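Local coordinates for protein 3',5'-cyclic-nucleotide phosphodiesterase 1 (Saccharomyces cerevisiae, PDB 4OJV) that belongs to the class-II cyclic-nucleotide phosphodiesterase family of the metallo-hydrolase/oxidoreductase clan and holds two zinc ions at neighbouring sites that share one aspartate, at residues I24-P27 with A28-D32; A108-M111 with K112-E116; W261-V264 with A265-P269; Y299-N302 with E303-L307. All blocks are in the same frame, centred on the assembly; numbering follows the deposited sequence.

Contact 1: I24-P27 with A28-D32; sequences ILKP and ARTED
A local turn contact, closed by Lys26 reaching forward onto Thr30, sits where strand 22-27 of the mixed eight-stranded sheet ends and the loop toward strand 35-38 begins. The ammonium group links two carbonyls of the same turn: Lys26 NZ gives hydrogen bonds to Pro27 O at 2.8 Å and to Thr30 O, also at 2.8 Å. The first is approached almost end-on, with a C=O...N angle of 173°. Thr30 O is met more obliquely, at 147°, and slightly out of its carbonyl plane. The lysine gets there by starting with CG between its backbone N and carbonyl carbon (chi1 64°) and then bending at chi3 and chi4, which curls the amine round to the carbonyls that follow it. Beside this bridge, Thr30 OG1 comes within 3.5 Å of Pro27 CB, the two side chains crossing at about a right angle. Ala28 CB lies 3.7 Å above one face of the Arg29 guanidinium, toward its rim; that guanidinium is hydrogen-bonded to Val2 O. Lys26 NZ also forms a salt bridge with Glu5 on strand 4-8 and a hydrogen bond with Ser93 of helix 92-96. The turn is thus tied to the antiparallel neighbour of its own strand and to the helix beside it, while on the other flank Ile24 and Lys26 touch Leu35 of strand 35-38.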
loop_
_atom_site.group_PDB
_atom_site.type_symbol
_atom_site.label_atom_id
_atom_site.label_comp_id
_atom_site.label_asym_id
_atom_site.label_seq_id
_atom_site.Cartn_x
_atom_site.Cartn_y
_atom_site.Cartn_z
ATOM N N ILE A 24 1.808 -9.487 13.128
ATOM C CA ILE A 24 2.649 -9.121 14.264
ATOM C C ILE A 24 2.596 -10.243 15.299
ATOM O O ILE A 24 1.521 -10.774 15.587
ATOM C CB ILE A 24 2.175 -7.791 14.895
ATOM C CG1 ILE A 24 2.211 -6.646 13.878
ATOM C CG2 ILE A 24 2.958 -7.464 16.164
ATOM C CD1 ILE A 24 3.570 -6.374 13.289
ATOM N N LEU A 25 3.751 -10.583 15.862
ATOM C CA LEU A 25 3.845 -11.628 16.882
ATOM C C LEU A 25 4.442 -11.089 18.164
ATOM O O LEU A 25 5.398 -10.301 18.128
ATOM C CB LEU A 25 4.755 -12.759 16.410
ATOM C CG LEU A 25 4.542 -13.375 15.030
ATOM C CD1 LEU A 25 5.575 -14.458 14.762
ATOM C CD2 LEU A 25 3.138 -13.934 14.899
ATOM N N LYS A 26 3.915 -11.557 19.294
ATOM C CA LYS A 26 4.547 -11.340 20.590
ATOM C C LYS A 26 4.138 -12.472 21.528
ATOM O O LYS A 26 3.147 -13.162 21.284
ATOM C CB LYS A 26 4.171 -9.977 21.185
ATOM C CG LYS A 26 2.685 -9.822 21.507
ATOM C CD LYS A 26 2.364 -8.484 22.181
ATOM C CE LYS A 26 2.736 -8.431 23.659
ATOM N NZ LYS A 26 1.970 -9.394 24.506
ATOM N N PRO A 27 4.892 -12.665 22.624
ATOM C CA PRO A 27 4.456 -13.627 23.628
ATOM C C PRO A 27 3.128 -13.196 24.235
ATOM O O PRO A 27 2.860 -11.999 24.379
ATOM C CB PRO A 27 5.563 -13.551 24.687
ATOM C CG PRO A 27 6.765 -13.067 23.947
ATOM C CD PRO A 27 6.206 -12.084 22.955
ATOM N N ALA A 28 2.299 -14.169 24.596
ATOM C CA ALA A 28 1.045 -13.866 25.269
ATOM C C ALA A 28 1.279 -13.166 26.607
ATOM O O ALA A 28 2.259 -13.447 27.311
ATOM C CB ALA A 28 0.237 -15.131 25.469
ATOM N N ARG A 29 0.386 -12.232 26.924
ATOM C CA ARG A 29 0.248 -11.627 28.267
ATOM C C ARG A 29 1.283 -10.570 28.646
ATOM O O ARG A 29 0.956 -9.636 29.374
ATOM C CB ARG A 29 0.186 -12.703 29.361
ATOM C CG ARG A 29 -1.036 -13.604 29.281
ATOM C CD ARG A 29 -0.976 -14.769 30.271
ATOM N NE ARG A 29 0.132 -15.684 29.980
ATOM C CZ ARG A 29 0.081 -16.703 29.123
ATOM N NH1 ARG A 29 -1.037 -16.984 28.460
ATOM N NH2 ARG A 29 1.160 -17.454 28.931
ATOM N N THR A 30 2.517 -10.713 28.180
ATOM C CA THR A 30 3.596 -9.814 28.609
ATOM C C THR A 30 3.477 -8.432 27.958
ATOM O O THR A 30 2.827 -8.272 26.918
ATOM C CB THR A 30 4.981 -10.449 28.391
ATOM O OG1 THR A 30 5.052 -11.004 27.073
ATOM C CG2 THR A 30 5.218 -11.547 29.421
ATOM N N GLU A 31 4.104 -7.421 28.556
ATOM C CA GLU A 31 3.816 -6.035 28.163
ATOM C C GLU A 31 5.018 -5.257 27.634
ATOM O O GLU A 31 5.016 -4.027 27.627
ATOM C CB GLU A 31 3.111 -5.266 29.283
ATOM C CG GLU A 31 3.928 -5.069 30.547
ATOM C CD GLU A 31 3.084 -4.519 31.675
ATOM O OE1 GLU A 31 3.346 -3.381 32.112
ATOM O OE2 GLU A 31 2.142 -5.214 32.103
ATOM N N ASP A 32 6.030 -5.972 27.166
ATOM C CA ASP A 32 7.148 -5.326 26.493
ATOM C C ASP A 32 6.656 -4.618 25.235
ATOM O O ASP A 32 5.673 -5.051 24.619
ATOM C CB ASP A 32 8.203 -6.348 26.106
ATOM C CG ASP A 32 8.619 -7.200 27.266
ATOM O OD1 ASP A 32 9.478 -6.759 28.055
ATOM O OD2 ASP A 32 8.068 -8.304 27.399
#

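Contact 2: A108-M111 with K112-E116; sequences ANTM and KKTYE
The Tyr115 ring meets Met111 at its edge: Met111 CG lies in the ring plane, 4.0 Å from Tyr115 CE2, and Met111 O stands 3.3 Å from Tyr115 CD2 near the same plane. The Asn109 amide uses its oxygen, OD1 accepting from Lys112 N at 2.8 Å in a nearly straight bond (N-H...O 164°). Placing CG between the backbone N and the carbonyl carbon (chi1 62°) turns this oxygen back over the opening turn. Asn109 is therefore the N-cap of helix 110-119, and its ND2 is held by Ala332 O of the second subunit. Thr110 O carries two donors on opposite faces of its carbonyl plane, Thr114 N at 3.0 Å and Thr114 OG1 at 2.8 Å, the hydroxyl standing 36° out of the plane. Lys113 runs back along the helix start and gives a hydrogen bond from NZ to Ala108 O at 2.7 Å. A water accepts from Lys113 NZ and donates to Thr110 OG1, whose stronger partner is Asp72 of the second subunit; Lys113 also forms a cation-pi contact with Phe105. The same subunit presses Tyr69 on Met111 and Pro15 on Tyr115.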
loop_
_atom_site.group_PDB
_atom_site.type_symbol
_atom_site.label_atom_id
_atom_site.label_comp_id
_atom_site.label_asym_id
_atom_site.label_seq_id
_atom_site.Cartn_x
_atom_site.Cartn_y
_atom_site.Cartn_z
ATOM N N ALA A 108 -1.338 11.677 24.492
ATOM C CA ALA A 108 -0.860 11.308 23.159
ATOM C C ALA A 108 -2.018 11.117 22.193
ATOM O O ALA A 108 -2.948 10.359 22.460
ATOM C CB ALA A 108 -0.011 10.046 23.220
ATOM N N ASN A 109 -1.969 11.805 21.060
ATOM C CA ASN A 109 -3.006 11.619 20.051
ATOM C C ASN A 109 -2.817 10.297 19.296
ATOM O O ASN A 109 -1.830 9.583 19.510
ATOM C CB ASN A 109 -3.109 12.837 19.119
ATOM C CG ASN A 109 -1.846 13.094 18.318
ATOM O OD1 ASN A 109 -1.176 12.164 17.861
ATOM N ND2 ASN A 109 -1.545 14.370 18.088
ATOM N N THR A 110 -3.780 9.957 18.449
ATOM C CA THR A 110 -3.745 8.668 17.764
ATOM C C THR A 110 -2.487 8.511 16.910
ATOM O O THR A 110 -1.867 7.445 16.908
ATOM C CB THR A 110 -5.023 8.454 16.938
ATOM O OG1 THR A 110 -6.151 8.514 17.825
ATOM C CG2 THR A 110 -4.999 7.099 16.249
ATOM N N MET A 111 -2.095 9.577 16.216
ATOM C CA MET A 111 -0.876 9.533 15.411
ATOM C C MET A 111 0.370 9.250 16.256
ATOM O O MET A 111 1.200 8.409 15.889
ATOM C CB MET A 111 -0.702 10.833 14.625
ATOM C CG MET A 111 0.354 10.759 13.532
ATOM S SD MET A 111 -0.119 9.712 12.135
ATOM C CE MET A 111 -1.618 10.514 11.589
ATOM N N LYS A 112 0.485 9.928 17.395
ATOM C CA LYS A 112 1.608 9.720 18.295
ATOM C C LYS A 112 1.645 8.294 18.841
ATOM O O LYS A 112 2.713 7.672 18.892
ATOM C CB LYS A 112 1.565 10.718 19.456
ATOM C CG LYS A 112 2.732 10.621 20.432
ATOM C CD LYS A 112 4.058 10.902 19.745
ATOM C CE LYS A 112 5.188 11.063 20.745
ATOM N NZ LYS A 112 6.492 11.264 20.052
ATOM N N LYS A 113 0.480 7.778 19.235
ATOM C CA LYS A 113 0.393 6.391 19.716
ATOM C C LYS A 113 0.859 5.411 18.639
ATOM O O LYS A 113 1.505 4.406 18.938
ATOM C CB LYS A 113 -1.032 6.044 20.127
ATOM C CG LYS A 113 -1.551 6.749 21.372
ATOM C CD LYS A 113 -2.914 6.177 21.741
ATOM C CE LYS A 113 -3.538 6.853 22.951
ATOM N NZ LYS A 113 -4.354 8.038 22.575
ATOM N N THR A 114 0.519 5.715 17.387
ATOM C CA THR A 114 0.903 4.884 16.249
ATOM C C THR A 114 2.423 4.846 16.094
ATOM O O THR A 114 3.007 3.766 15.961
ATOM C CB THR A 114 0.239 5.387 14.951
ATOM O OG1 THR A 114 -1.181 5.372 15.105
ATOM C CG2 THR A 114 0.610 4.503 13.769
ATOM N N TYR A 115 3.059 6.016 16.086
ATOM C CA TYR A 115 4.522 6.064 16.089
ATOM C C TYR A 115 5.129 5.267 17.252
ATOM O O TYR A 115 6.078 4.516 17.059
ATOM C CB TYR A 115 5.039 7.505 16.132
ATOM C CG TYR A 115 5.117 8.206 14.789
ATOM C CD1 TYR A 115 6.251 8.088 13.989
ATOM C CD2 TYR A 115 4.069 9.002 14.328
ATOM C CE1 TYR A 115 6.335 8.739 12.758
ATOM C CE2 TYR A 115 4.148 9.664 13.109
ATOM C CZ TYR A 115 5.283 9.528 12.330
ATOM O OH TYR A 115 5.343 10.187 11.120
ATOM N N GLU A 116 4.571 5.415 18.452
ATOM C CA GLU A 116 5.117 4.730 19.623
ATOM C C GLU A 116 5.010 3.203 19.499
ATOM O O GLU A 116 5.988 2.485 19.708
ATOM C CB GLU A 116 4.445 5.247 20.897
ATOM C CG GLU A 116 4.850 6.665 21.257
ATOM C CD GLU A 116 4.185 7.181 22.515
ATOM O OE1 GLU A 116 4.103 8.418 22.656
ATOM O OE2 GLU A 116 3.757 6.361 23.355
HETATM O O HOH W 1 -6.131 7.389 20.253
#

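Contact 3: W261-V264 with A265-P269; sequences WSYV and AENIP
Tyr263 and Asn267, one turn apart at the C-terminal end of helix 256-267, meet as ring and amide. Tyr263 swings CG anti to its backbone N (chi1 -174°), laying the ring forward along the helix. Asn267 takes the rotamer with CG anti to its carbonyl carbon and points its amide back. Asn267 ND2 thereby rests 3.4 Å above the Tyr263 ring plane, over the centre, with the amide plane turned 47° from the ring. Asn267 ND2 also donates to Tyr263 O at 3.0 Å, a bent bond that joins the backbone one from Asn267 N to Tyr263 O at 2.9 Å. Next along, Val264 O receives Ile268 N at 2.8 Å as the chain leaves the helix. Val264 CG1 and Ile268 CD1 make a loose apolar contact at 4.4 Å. Helix 256-267 is the crossover of a beta-alpha-beta unit between strands 238-242 and 273-279; Val264 packs on Ile240, and Phe209 meets the Tyr263 ring with planes about 60° apart. Tyr263 O is gripped by two donors of the same residue, Asn267 N and ND2, and the bond to this carbonyl and the ring face under ND2 probably hold the amide in its rotation.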
loop_
_atom_site.group_PDB
_atom_site.type_symbol
_atom_site.label_atom_id
_atom_site.label_comp_id
_atom_site.label_asym_id
_atom_site.label_seq_id
_atom_site.Cartn_x
_atom_site.Cartn_y
_atom_site.Cartn_z
ATOM N N TRP A 261 7.040 -30.584 5.828
ATOM C CA TRP A 261 6.097 -31.333 6.658
ATOM C C TRP A 261 6.779 -32.432 7.418
ATOM O O TRP A 261 6.402 -32.719 8.550
ATOM C CB TRP A 261 4.936 -31.905 5.852
ATOM C CG TRP A 261 4.154 -30.893 5.054
ATOM C CD1 TRP A 261 3.876 -30.932 3.693
ATOM C CD2 TRP A 261 3.507 -29.667 5.545
ATOM N NE1 TRP A 261 3.129 -29.841 3.314
ATOM C CE2 TRP A 261 2.874 -29.045 4.377
ATOM C CE3 TRP A 261 3.388 -29.049 6.787
ATOM C CZ2 TRP A 261 2.167 -27.853 4.472
ATOM C CZ3 TRP A 261 2.669 -27.849 6.871
ATOM C CH2 TRP A 261 2.081 -27.266 5.736
ATOM N N SER A 262 7.787 -33.045 6.799
ATOM C CA SER A 262 8.571 -34.085 7.467
ATOM C C SER A 262 9.288 -33.516 8.688
ATOM O O SER A 262 9.288 -34.127 9.759
ATOM C CB SER A 262 9.571 -34.719 6.502
ATOM O OG SER A 262 8.902 -35.415 5.464
ATOM N N TYR A 263 9.873 -32.330 8.535
ATOM C CA TYR A 263 10.551 -31.671 9.648
ATOM C C TYR A 263 9.575 -31.367 10.784
ATOM O O TYR A 263 9.877 -31.612 11.956
ATOM C CB TYR A 263 11.231 -30.385 9.168
ATOM C CG TYR A 263 12.088 -29.704 10.214
ATOM C CD1 TYR A 263 11.520 -28.866 11.171
ATOM C CD2 TYR A 263 13.470 -29.885 10.236
ATOM C CE1 TYR A 263 12.298 -28.238 12.130
ATOM C CE2 TYR A 263 14.259 -29.260 11.192
ATOM C CZ TYR A 263 13.670 -28.435 12.135
ATOM O OH TYR A 263 14.446 -27.810 13.086
ATOM N N VAL A 264 8.400 -30.842 10.436
ATOM C CA VAL A 264 7.375 -30.527 11.425
ATOM C C VAL A 264 6.947 -31.791 12.184
ATOM O O VAL A 264 6.949 -31.808 13.419
ATOM C CB VAL A 264 6.162 -29.828 10.765
ATOM C CG1 VAL A 264 5.006 -29.690 11.738
ATOM C CG2 VAL A 264 6.565 -28.461 10.223
ATOM N N ALA A 265 6.601 -32.848 11.450
ATOM C CA ALA A 265 6.134 -34.082 12.084
ATOM C C ALA A 265 7.219 -34.722 12.956
ATOM O O ALA A 265 6.910 -35.288 14.011
ATOM C CB ALA A 265 5.620 -35.068 11.047
ATOM N N GLU A 266 8.480 -34.616 12.533
ATOM C CA GLU A 266 9.587 -35.194 13.304
ATOM C C GLU A 266 9.853 -34.413 14.589
ATOM O O GLU A 266 10.128 -35.002 15.641
ATOM C CB GLU A 266 10.868 -35.280 12.469
ATOM C CG GLU A 266 12.024 -35.927 13.225
ATOM C CD GLU A 266 13.267 -36.160 12.380
ATOM O OE1 GLU A 266 13.422 -35.499 11.335
ATOM O OE2 GLU A 266 14.103 -37.001 12.776
ATOM N N ASN A 267 9.759 -33.087 14.505
ATOM C CA ASN A 267 10.302 -32.230 15.552
ATOM C C ASN A 267 9.300 -31.517 16.439
ATOM O O ASN A 267 9.655 -31.055 17.523
ATOM C CB ASN A 267 11.278 -31.226 14.940
ATOM C CG ASN A 267 12.503 -31.901 14.371
ATOM O OD1 ASN A 267 13.314 -32.465 15.116
ATOM N ND2 ASN A 267 12.636 -31.877 13.054
ATOM N N ILE A 268 8.057 -31.422 15.980
ATOM C CA ILE A 268 7.026 -30.680 16.694
ATOM C C ILE A 268 5.805 -31.572 16.882
ATOM O O ILE A 268 5.035 -31.767 15.949
ATOM C CB ILE A 268 6.600 -29.403 15.931
ATOM C CG1 ILE A 268 7.814 -28.525 15.588
ATOM C CG2 ILE A 268 5.573 -28.635 16.754
ATOM C CD1 ILE A 268 7.552 -27.465 14.530
ATOM N N PRO A 269 5.615 -32.120 18.092
ATOM C CA PRO A 269 4.392 -32.889 18.324
ATOM C C PRO A 269 3.147 -32.052 18.035
ATOM O O PRO A 269 3.140 -30.854 18.303
ATOM C CB PRO A 269 4.483 -33.252 19.812
ATOM C CG PRO A 269 5.945 -33.226 20.110
ATOM C CD PRO A 269 6.487 -32.092 19.278
#

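Contact 4: Y299-N302 with E303-L307; sequences YLIN and ELSNL
Tyr299 opens the contact through its carbonyl, which accepts Glu303 N at 3.1 Å and also a water at 2.9 Å from Tyr299 O. That water lies in the plane of the Tyr299 ring, at its edge, and donates to both Tyr299 O and Glu303 OE2, bridging carbonyl and carboxylate. Glu303 bends at chi2 (-54°), bringing the carboxylate back beside the turn it came from; its other oxygen, OE1, is taken by Trp261 of helix 256-267. Leu300, with CG anti to the backbone N (chi1 176°), extends forward until its CD1 lies 4.2 Å from Leu304 CG. Ile301 adds to this apolar side, its CD1 coming 4.3 Å from Leu304 CD1, and both Leu300 and Ile301 pack on Leu344 of helix 336-350. The Ile301 carbonyl is gripped twice: Ser305 N reaches Ile301 O at 2.8 Å and Ser305 OG at 3.0 Å, the hydroxyl well above the carbonyl plane (41° out of it). Asn302 O completes the run by accepting Asn306 N at 3.0 Å, while Asn302 OD1 bonds Arg351. Such i to i+4 pairing is that of a regular alpha-helix, here 297-311, with an apolar side on helix 336-350 and Glu303 turned to helix 256-267. Elsewhere serine and water bring additional donors to carbonyls already used by the helix, and the buried carboxylate of Glu303 has a partner on each oxygen.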
loop_
_atom_site.group_PDB
_atom_site.type_symbol
_atom_site.label_atom_id
_atom_site.label_comp_id
_atom_site.label_asym_id
_atom_site.label_seq_id
_atom_site.Cartn_x
_atom_site.Cartn_y
_atom_site.Cartn_z
ATOM N N TYR A 299 -5.485 -28.139 -3.246
ATOM C CA TYR A 299 -4.045 -28.189 -3.042
ATOM C C TYR A 299 -3.662 -27.989 -1.574
ATOM O O TYR A 299 -2.773 -28.677 -1.056
ATOM C CB TYR A 299 -3.319 -27.204 -3.955
ATOM C CG TYR A 299 -3.519 -27.527 -5.420
ATOM C CD1 TYR A 299 -2.888 -28.629 -6.004
ATOM C CD2 TYR A 299 -4.349 -26.744 -6.218
ATOM C CE1 TYR A 299 -3.077 -28.932 -7.347
ATOM C CE2 TYR A 299 -4.546 -27.037 -7.561
ATOM C CZ TYR A 299 -3.909 -28.128 -8.117
ATOM O OH TYR A 299 -4.104 -28.415 -9.447
ATOM N N LEU A 300 -4.346 -27.075 -0.887
ATOM C CA LEU A 300 -4.072 -26.882 0.528
ATOM C C LEU A 300 -4.452 -28.146 1.325
ATOM O O LEU A 300 -3.687 -28.607 2.170
ATOM C CB LEU A 300 -4.782 -25.645 1.085
ATOM C CG LEU A 300 -4.617 -25.426 2.601
ATOM C CD1 LEU A 300 -3.157 -25.406 3.045
ATOM C CD2 LEU A 300 -5.301 -24.147 3.055
ATOM N N ILE A 301 -5.632 -28.698 1.059
ATOM C CA ILE A 301 -6.038 -29.927 1.743
ATOM C C ILE A 301 -5.070 -31.079 1.438
ATOM O O ILE A 301 -4.748 -31.865 2.330
ATOM C CB ILE A 301 -7.517 -30.289 1.460
ATOM C CG1 ILE A 301 -8.468 -29.287 2.138
ATOM C CG2 ILE A 301 -7.848 -31.719 1.899
ATOM C CD1 ILE A 301 -8.471 -29.313 3.659
ATOM N N ASN A 302 -4.557 -31.153 0.210
ATOM C CA ASN A 302 -3.566 -32.188 -0.112
ATOM C C ASN A 302 -2.301 -32.046 0.729
ATOM O O ASN A 302 -1.739 -33.044 1.192
ATOM C CB ASN A 302 -3.198 -32.179 -1.598
ATOM C CG ASN A 302 -4.281 -32.774 -2.478
ATOM O OD1 ASN A 302 -5.247 -33.356 -1.993
ATOM N ND2 ASN A 302 -4.118 -32.625 -3.786
ATOM N N GLU A 303 -1.853 -30.807 0.933
ATOM C CA GLU A 303 -0.695 -30.553 1.782
ATOM C C GLU A 303 -0.953 -30.944 3.233
ATOM O O GLU A 303 -0.120 -31.608 3.858
ATOM C CB GLU A 303 -0.229 -29.092 1.673
ATOM C CG GLU A 303 0.320 -28.713 0.297
ATOM C CD GLU A 303 1.442 -29.628 -0.183
ATOM O OE1 GLU A 303 2.268 -30.066 0.647
ATOM O OE2 GLU A 303 1.504 -29.914 -1.399
ATOM N N LEU A 304 -2.110 -30.557 3.758
ATOM C CA LEU A 304 -2.485 -30.933 5.122
ATOM C C LEU A 304 -2.646 -32.446 5.266
ATOM O O LEU A 304 -2.286 -33.011 6.300
ATOM C CB LEU A 304 -3.738 -30.182 5.561
ATOM C CG LEU A 304 -3.599 -28.660 5.663
ATOM C CD1 LEU A 304 -4.964 -28.036 5.878
ATOM C CD2 LEU A 304 -2.642 -28.274 6.781
ATOM N N SER A 305 -3.137 -33.101 4.214
ATOM C CA SER A 305 -3.234 -34.565 4.193
ATOM C C SER A 305 -1.840 -35.199 4.288
ATOM O O SER A 305 -1.653 -36.201 4.989
ATOM C CB SER A 305 -3.940 -35.016 2.918
ATOM O OG SER A 305 -5.325 -34.730 2.978
ATOM N N ASN A 306 -0.859 -34.615 3.595
ATOM C CA ASN A 306 0.523 -35.082 3.683
ATOM C C ASN A 306 1.078 -34.946 5.102
ATOM O O ASN A 306 1.694 -35.882 5.625
ATOM C CB ASN A 306 1.424 -34.372 2.668
ATOM C CG ASN A 306 1.080 -34.719 1.230
ATOM O OD1 ASN A 306 0.358 -35.682 0.953
ATOM N ND2 ASN A 306 1.602 -33.927 0.300
ATOM N N LEU A 307 0.842 -33.799 5.738
ATOM C CA LEU A 307 1.233 -33.619 7.129
ATOM C C LEU A 307 0.550 -34.655 8.030
ATOM O O LEU A 307 1.184 -35.232 8.918
ATOM C CB LEU A 307 0.909 -32.197 7.600
ATOM C CG LEU A 307 1.239 -31.904 9.072
ATOM C CD1 LEU A 307 2.719 -32.094 9.382
ATOM C CD2 LEU A 307 0.785 -30.502 9.451
HETATM O O HOH W 2 -0.836 -29.792 -2.867
#

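All four contacts are local, and they follow one another in series along the chain. Contacts 3 and 4 form the one touching pair, their centres 14 Å apart: Trp261 NE1 lies 2.8 Å from Glu303 OE1, and Leu307 CD1 packs 4.1 Å from Val264 CG1, joining helices 256-267 and 297-311. Contact 2 lies on the opposite side of the chain's centre, about 42 Å from contact 3 between centres, where it meets the second subunit and, at Met111, a (4S)-2-methyl-2,4-pentanediol probably from the crystallisation liquor. Contact 1 is 19 Å from contact 2 between centres and 25 Å from contact 3. None of the four includes a zinc ligand; Asp244, shared by both zinc sites, follows strand 238-242, on which contact 3 packs.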